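Local atomic coordinates of fatty acid synthase 1, isoform A (Drosophila melanogaster, PDB entry 6FN6), a protein that probably builds long-chain saturated fatty acids from acetyl-CoA and malonyl-CoA with NADPH, this piece being its modifying region of dehydratase, enoylreductase and ketoreductase. Residues E683-Y696 with V854-T868. Numbering follows the deposited sequence.
Sequences EEASTVPCVYSTVY and VAEGIKTGAVVPLPT
Val863 lays its CG1 methyl over the ring of Tyr692, 3.5 Å from the centroid and 7° off the ring normal, a CH-pi contact by both criteria. With CG1 trans to the backbone N (chi1 -180°), this methyl is set over the ring and also against Val688 CG1. At the far end of the ring, Tyr692 OH donates to Val864 O over 2.8 Å, in the carbonyl plane and on a lone pair. One turn on along helix 689-696, Tyr696 CD2 packs 3.8 Å from Val854 CG2, while Tyr696 OH lies 3.5 Å from Gly857 CA. The axes of the short segments 689-696 and 854-860 come within 10.6 Å of each other, at 105° between their N-to-C directions, and Tyr692 also touches Ala723 of helix 719-731. Further along, Leu866 N gives Thr687 OG1 a nearly straight hydrogen bond, and that hydroxyl in turn donates to Glu684 O. The 683-684 end is the solvent side, partly exposed and more polar: Glu684 meets Pro865 through its carbonyl O, CB and OE1, and Thr868 OG1 reaches Glu683 OE1 at 2.6 Å from the anti side, tilted out of the carboxylate plane. A phenylalanine in place of Tyr692 would probably keep the methyl-on-ring packing but leave Val864 O without this donor. The contact thus packs the chain leading into the Rossmann-type part of the enoylreductase against the chain leaving it for strand 868-872; its chemistry implies an apolar core, with hydroxyl-to-backbone bonds fixing the course of the departing chain.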
loop_
_atom_site.group_PDB
_atom_site.type_symbol
_atom_site.label_atom_id
_atom_site.label_comp_id
_atom_site.label_asym_id
_atom_site.label_seq_id
_atom_site.Cartn_x
_atom_site.Cartn_y
_atom_site.Cartn_z
ATOM N N GLU A 683 -13.147 -24.110 32.721
ATOM C CA GLU A 683 -13.027 -22.659 32.660
ATOM C C GLU A 683 -11.706 -22.266 32.002
ATOM O O GLU A 683 -11.668 -21.425 31.105
ATOM C CB GLU A 683 -13.136 -22.064 34.068
ATOM C CG GLU A 683 -12.788 -20.588 34.176
ATOM C CD GLU A 683 -12.917 -20.069 35.596
ATOM O OE1 GLU A 683 -12.101 -19.213 36.000
ATOM O OE2 GLU A 683 -13.837 -20.519 36.310
ATOM N N GLU A 684 -10.622 -22.878 32.464
ATOM C CA GLU A 684 -9.298 -22.606 31.928
ATOM C C GLU A 684 -9.173 -23.066 30.478
ATOM O O GLU A 684 -8.733 -22.309 29.612
ATOM C CB GLU A 684 -8.237 -23.303 32.782
ATOM C CG GLU A 684 -7.966 -22.631 34.116
ATOM C CD GLU A 684 -7.057 -23.456 35.005
ATOM O OE1 GLU A 684 -6.267 -24.262 34.470
ATOM O OE2 GLU A 684 -7.134 -23.301 36.241
ATOM N N ALA A 685 -9.571 -24.308 30.221
ATOM C CA ALA A 685 -9.399 -24.915 28.906
ATOM C C ALA A 685 -10.103 -24.119 27.809
ATOM O O ALA A 685 -9.585 -23.988 26.697
ATOM C CB ALA A 685 -9.907 -26.348 28.925
ATOM N N SER A 686 -11.274 -23.578 28.129
ATOM C CA SER A 686 -12.086 -22.851 27.158
ATOM C C SER A 686 -11.334 -21.691 26.508
ATOM O O SER A 686 -11.697 -21.241 25.421
ATOM C CB SER A 686 -13.361 -22.325 27.828
ATOM O OG SER A 686 -13.053 -21.470 28.915
ATOM N N THR A 687 -10.292 -21.206 27.178
ATOM C CA THR A 687 -9.555 -20.036 26.708
ATOM C C THR A 687 -8.536 -20.361 25.613
ATOM O O THR A 687 -8.032 -19.458 24.947
ATOM C CB THR A 687 -8.800 -19.353 27.864
ATOM O OG1 THR A 687 -7.746 -20.210 28.317
ATOM C CG2 THR A 687 -9.736 -19.060 29.023
ATOM N N VAL A 688 -8.241 -21.641 25.421
ATOM C CA VAL A 688 -7.092 -22.047 24.608
ATOM C C VAL A 688 -7.350 -22.119 23.095
ATOM O O VAL A 688 -6.587 -21.545 22.322
ATOM C CB VAL A 688 -6.552 -23.403 25.115
ATOM C CG1 VAL A 688 -5.472 -23.949 24.185
ATOM C CG2 VAL A 688 -6.012 -23.263 26.520
ATOM N N PRO A 689 -8.406 -22.834 22.667
ATOM C CA PRO A 689 -8.587 -23.188 21.251
ATOM C C PRO A 689 -8.320 -22.076 20.233
ATOM O O PRO A 689 -7.472 -22.250 19.360
ATOM C CB PRO A 689 -10.056 -23.602 21.189
ATOM C CG PRO A 689 -10.353 -24.114 22.528
ATOM C CD PRO A 689 -9.539 -23.296 23.487
ATOM N N CYS A 690 -9.042 -20.966 20.326
ATOM C CA CYS A 690 -8.991 -19.945 19.285
ATOM C C CYS A 690 -7.693 -19.149 19.276
ATOM O O CYS A 690 -7.019 -19.071 18.249
ATOM C CB CYS A 690 -10.171 -18.986 19.426
ATOM S SG CYS A 690 -11.707 -19.660 18.778
ATOM N N VAL A 691 -7.356 -18.534 20.407
ATOM C CA VAL A 691 -6.203 -17.643 20.458
ATOM C C VAL A 691 -4.919 -18.391 20.112
ATOM O O VAL A 691 -4.035 -17.836 19.465
ATOM C CB VAL A 691 -6.076 -16.959 21.840
ATOM C CG1 VAL A 691 -7.245 -16.015 22.074
ATOM C CG2 VAL A 691 -5.974 -17.992 22.960
ATOM N N TYR A 692 -4.819 -19.652 20.521
ATOM C CA TYR A 692 -3.602 -20.417 20.280
ATOM C C TYR A 692 -3.570 -21.015 18.880
ATOM O O TYR A 692 -2.509 -21.092 18.262
ATOM C CB TYR A 692 -3.440 -21.518 21.326
ATOM C CG TYR A 692 -2.809 -21.018 22.603
ATOM C CD1 TYR A 692 -1.442 -20.795 22.675
ATOM C CD2 TYR A 692 -3.574 -20.763 23.730
ATOM C CE1 TYR A 692 -0.854 -20.331 23.835
ATOM C CE2 TYR A 692 -2.996 -20.301 24.897
ATOM C CZ TYR A 692 -1.636 -20.088 24.945
ATOM O OH TYR A 692 -1.054 -19.630 26.107
ATOM N N SER A 693 -4.722 -21.441 18.376
ATOM C CA SER A 693 -4.810 -21.872 16.987
ATOM C C SER A 693 -4.414 -20.716 16.077
ATOM O O SER A 693 -3.768 -20.911 15.047
ATOM C CB SER A 693 -6.217 -22.363 16.652
ATOM O OG SER A 693 -6.538 -23.517 17.407
ATOM N N THR A 694 -4.805 -19.509 16.472
ATOM C CA THR A 694 -4.465 -18.306 15.728
ATOM C C THR A 694 -2.962 -18.051 15.790
ATOM O O THR A 694 -2.318 -17.810 14.767
ATOM C CB THR A 694 -5.213 -17.079 16.282
ATOM O OG1 THR A 694 -6.621 -17.328 16.261
ATOM C CG2 THR A 694 -4.908 -15.835 15.455
ATOM N N VAL A 695 -2.413 -18.105 16.999
ATOM C CA VAL A 695 -1.008 -17.799 17.221
ATOM C C VAL A 695 -0.129 -18.752 16.424
ATOM O O VAL A 695 0.856 -18.340 15.811
ATOM C CB VAL A 695 -0.667 -17.851 18.726
ATOM C CG1 VAL A 695 0.830 -18.029 18.949
ATOM C CG2 VAL A 695 -1.145 -16.595 19.421
ATOM N N TYR A 696 -0.496 -20.028 16.422
ATOM C CA TYR A 696 0.319 -21.040 15.770
ATOM C C TYR A 696 0.188 -20.982 14.252
ATOM O O TYR A 696 1.164 -21.197 13.534
ATOM C CB TYR A 696 -0.056 -22.430 16.280
ATOM C CG TYR A 696 0.687 -22.819 17.537
ATOM C CD1 TYR A 696 2.029 -23.175 17.490
ATOM C CD2 TYR A 696 0.050 -22.828 18.772
ATOM C CE1 TYR A 696 2.717 -23.530 18.635
ATOM C CE2 TYR A 696 0.731 -23.182 19.923
ATOM C CZ TYR A 696 2.064 -23.531 19.848
ATOM O OH TYR A 696 2.746 -23.884 20.988
ATOM N N VAL A 854 -0.944 -26.886 18.475
ATOM C CA VAL A 854 -1.534 -26.547 19.761
ATOM C C VAL A 854 -1.400 -27.740 20.696
ATOM O O VAL A 854 -1.052 -27.587 21.865
ATOM C CB VAL A 854 -3.012 -26.124 19.607
ATOM C CG1 VAL A 854 -3.651 -25.858 20.969
ATOM C CG2 VAL A 854 -3.126 -24.896 18.720
ATOM N N ALA A 855 -1.659 -28.932 20.168
ATOM C CA ALA A 855 -1.581 -30.147 20.967
ATOM C C ALA A 855 -0.176 -30.326 21.535
ATOM O O ALA A 855 -0.007 -30.553 22.734
ATOM C CB ALA A 855 -1.977 -31.356 20.131
ATOM N N GLU A 856 0.827 -30.222 20.666
ATOM C CA GLU A 856 2.223 -30.354 21.073
ATOM C C GLU A 856 2.616 -29.260 22.062
ATOM O O GLU A 856 3.416 -29.484 22.967
ATOM C CB GLU A 856 3.142 -30.308 19.849
ATOM C CG GLU A 856 4.619 -30.537 20.165
ATOM C CD GLU A 856 5.512 -30.385 18.945
ATOM O OE1 GLU A 856 6.701 -30.760 19.026
ATOM O OE2 GLU A 856 5.025 -29.892 17.905
ATOM N N GLY A 857 2.055 -28.071 21.874
ATOM C CA GLY A 857 2.394 -26.923 22.695
ATOM C C GLY A 857 1.984 -27.034 24.152
ATOM O O GLY A 857 2.697 -26.566 25.039
ATOM N N ILE A 858 0.834 -27.649 24.402
ATOM C CA ILE A 858 0.300 -27.757 25.755
ATOM C C ILE A 858 1.247 -28.543 26.656
ATOM O O ILE A 858 1.530 -28.123 27.778
ATOM C CB ILE A 858 -1.106 -28.394 25.731
ATOM C CG1 ILE A 858 -2.072 -27.504 24.943
ATOM C CG2 ILE A 858 -1.627 -28.609 27.151
ATOM C CD1 ILE A 858 -3.417 -28.145 24.640
ATOM N N LYS A 859 1.739 -29.676 26.169
ATOM C CA LYS A 859 2.672 -30.493 26.939
ATOM C C LYS A 859 3.987 -29.751 27.183
ATOM O O LYS A 859 4.581 -29.856 28.255
ATOM C CB LYS A 859 2.932 -31.826 26.233
ATOM C CG LYS A 859 3.337 -31.704 24.774
ATOM C CD LYS A 859 3.734 -33.051 24.189
ATOM C CE LYS A 859 2.547 -33.992 24.073
ATOM N NZ LYS A 859 2.963 -35.345 23.612
ATOM N N THR A 860 4.434 -29.001 26.182
ATOM C CA THR A 860 5.681 -28.248 26.279
ATOM C C THR A 860 5.595 -27.198 27.382
ATOM O O THR A 860 6.603 -26.844 27.997
ATOM C CB THR A 860 6.024 -27.555 24.949
ATOM O OG1 THR A 860 6.049 -28.525 23.894
ATOM C CG2 THR A 860 7.378 -26.857 25.030
ATOM N N GLY A 861 4.386 -26.698 27.619
ATOM C CA GLY A 861 4.168 -25.629 28.577
ATOM C C GLY A 861 4.030 -24.263 27.931
ATOM O O GLY A 861 3.827 -23.263 28.617
ATOM N N ALA A 862 4.146 -24.217 26.608
ATOM C CA ALA A 862 4.013 -22.962 25.879
ATOM C C ALA A 862 2.562 -22.488 25.889
ATOM O O ALA A 862 2.293 -21.286 25.905
ATOM C CB ALA A 862 4.507 -23.123 24.452
ATOM N N VAL A 863 1.633 -23.441 25.871
ATOM C CA VAL A 863 0.210 -23.124 25.894
ATOM C C VAL A 863 -0.287 -23.078 27.334
ATOM O O VAL A 863 -0.369 -24.107 28.006
ATOM C CB VAL A 863 -0.599 -24.141 25.064
ATOM C CG1 VAL A 863 -2.085 -23.805 25.085
ATOM C CG2 VAL A 863 -0.081 -24.194 23.635
ATOM N N VAL A 864 -0.613 -21.878 27.801
ATOM C CA VAL A 864 -1.140 -21.679 29.146
ATOM C C VAL A 864 -2.553 -21.106 29.054
ATOM O O VAL A 864 -2.815 -20.236 28.222
ATOM C CB VAL A 864 -0.218 -20.755 29.970
ATOM C CG1 VAL A 864 -0.779 -20.523 31.371
ATOM C CG2 VAL A 864 1.176 -21.342 30.052
ATOM N N PRO A 865 -3.474 -21.587 29.905
ATOM C CA PRO A 865 -4.796 -20.959 29.868
ATOM C C PRO A 865 -4.731 -19.501 30.312
ATOM O O PRO A 865 -3.863 -19.136 31.103
ATOM C CB PRO A 865 -5.619 -21.808 30.843
ATOM C CG PRO A 865 -4.618 -22.417 31.754
ATOM C CD PRO A 865 -3.405 -22.663 30.909
ATOM N N LEU A 866 -5.644 -18.682 29.804
ATOM C CA LEU A 866 -5.640 -17.255 30.092
ATOM C C LEU A 866 -6.436 -16.934 31.349
ATOM O O LEU A 866 -7.236 -17.751 31.806
ATOM C CB LEU A 866 -6.222 -16.478 28.913
ATOM C CG LEU A 866 -5.318 -16.227 27.706
ATOM C CD1 LEU A 866 -4.843 -17.525 27.078
ATOM C CD2 LEU A 866 -6.067 -15.389 26.686
ATOM N N PRO A 867 -6.201 -15.745 31.927
ATOM C CA PRO A 867 -7.102 -15.259 32.976
ATOM C C PRO A 867 -8.535 -15.204 32.462
ATOM O O PRO A 867 -8.743 -15.017 31.261
ATOM C CB PRO A 867 -6.567 -13.860 33.286
ATOM C CG PRO A 867 -5.148 -13.905 32.884
ATOM C CD PRO A 867 -5.082 -14.818 31.697
ATOM N N THR A 868 -9.506 -15.373 33.354
ATOM C CA THR A 868 -10.905 -15.431 32.952
ATOM C C THR A 868 -11.768 -14.421 33.695
ATOM O O THR A 868 -11.628 -14.233 34.901
ATOM C CB THR A 868 -11.495 -16.832 33.190
ATOM O OG1 THR A 868 -11.293 -17.212 34.558
ATOM C CG2 THR A 868 -10.837 -17.853 32.273
#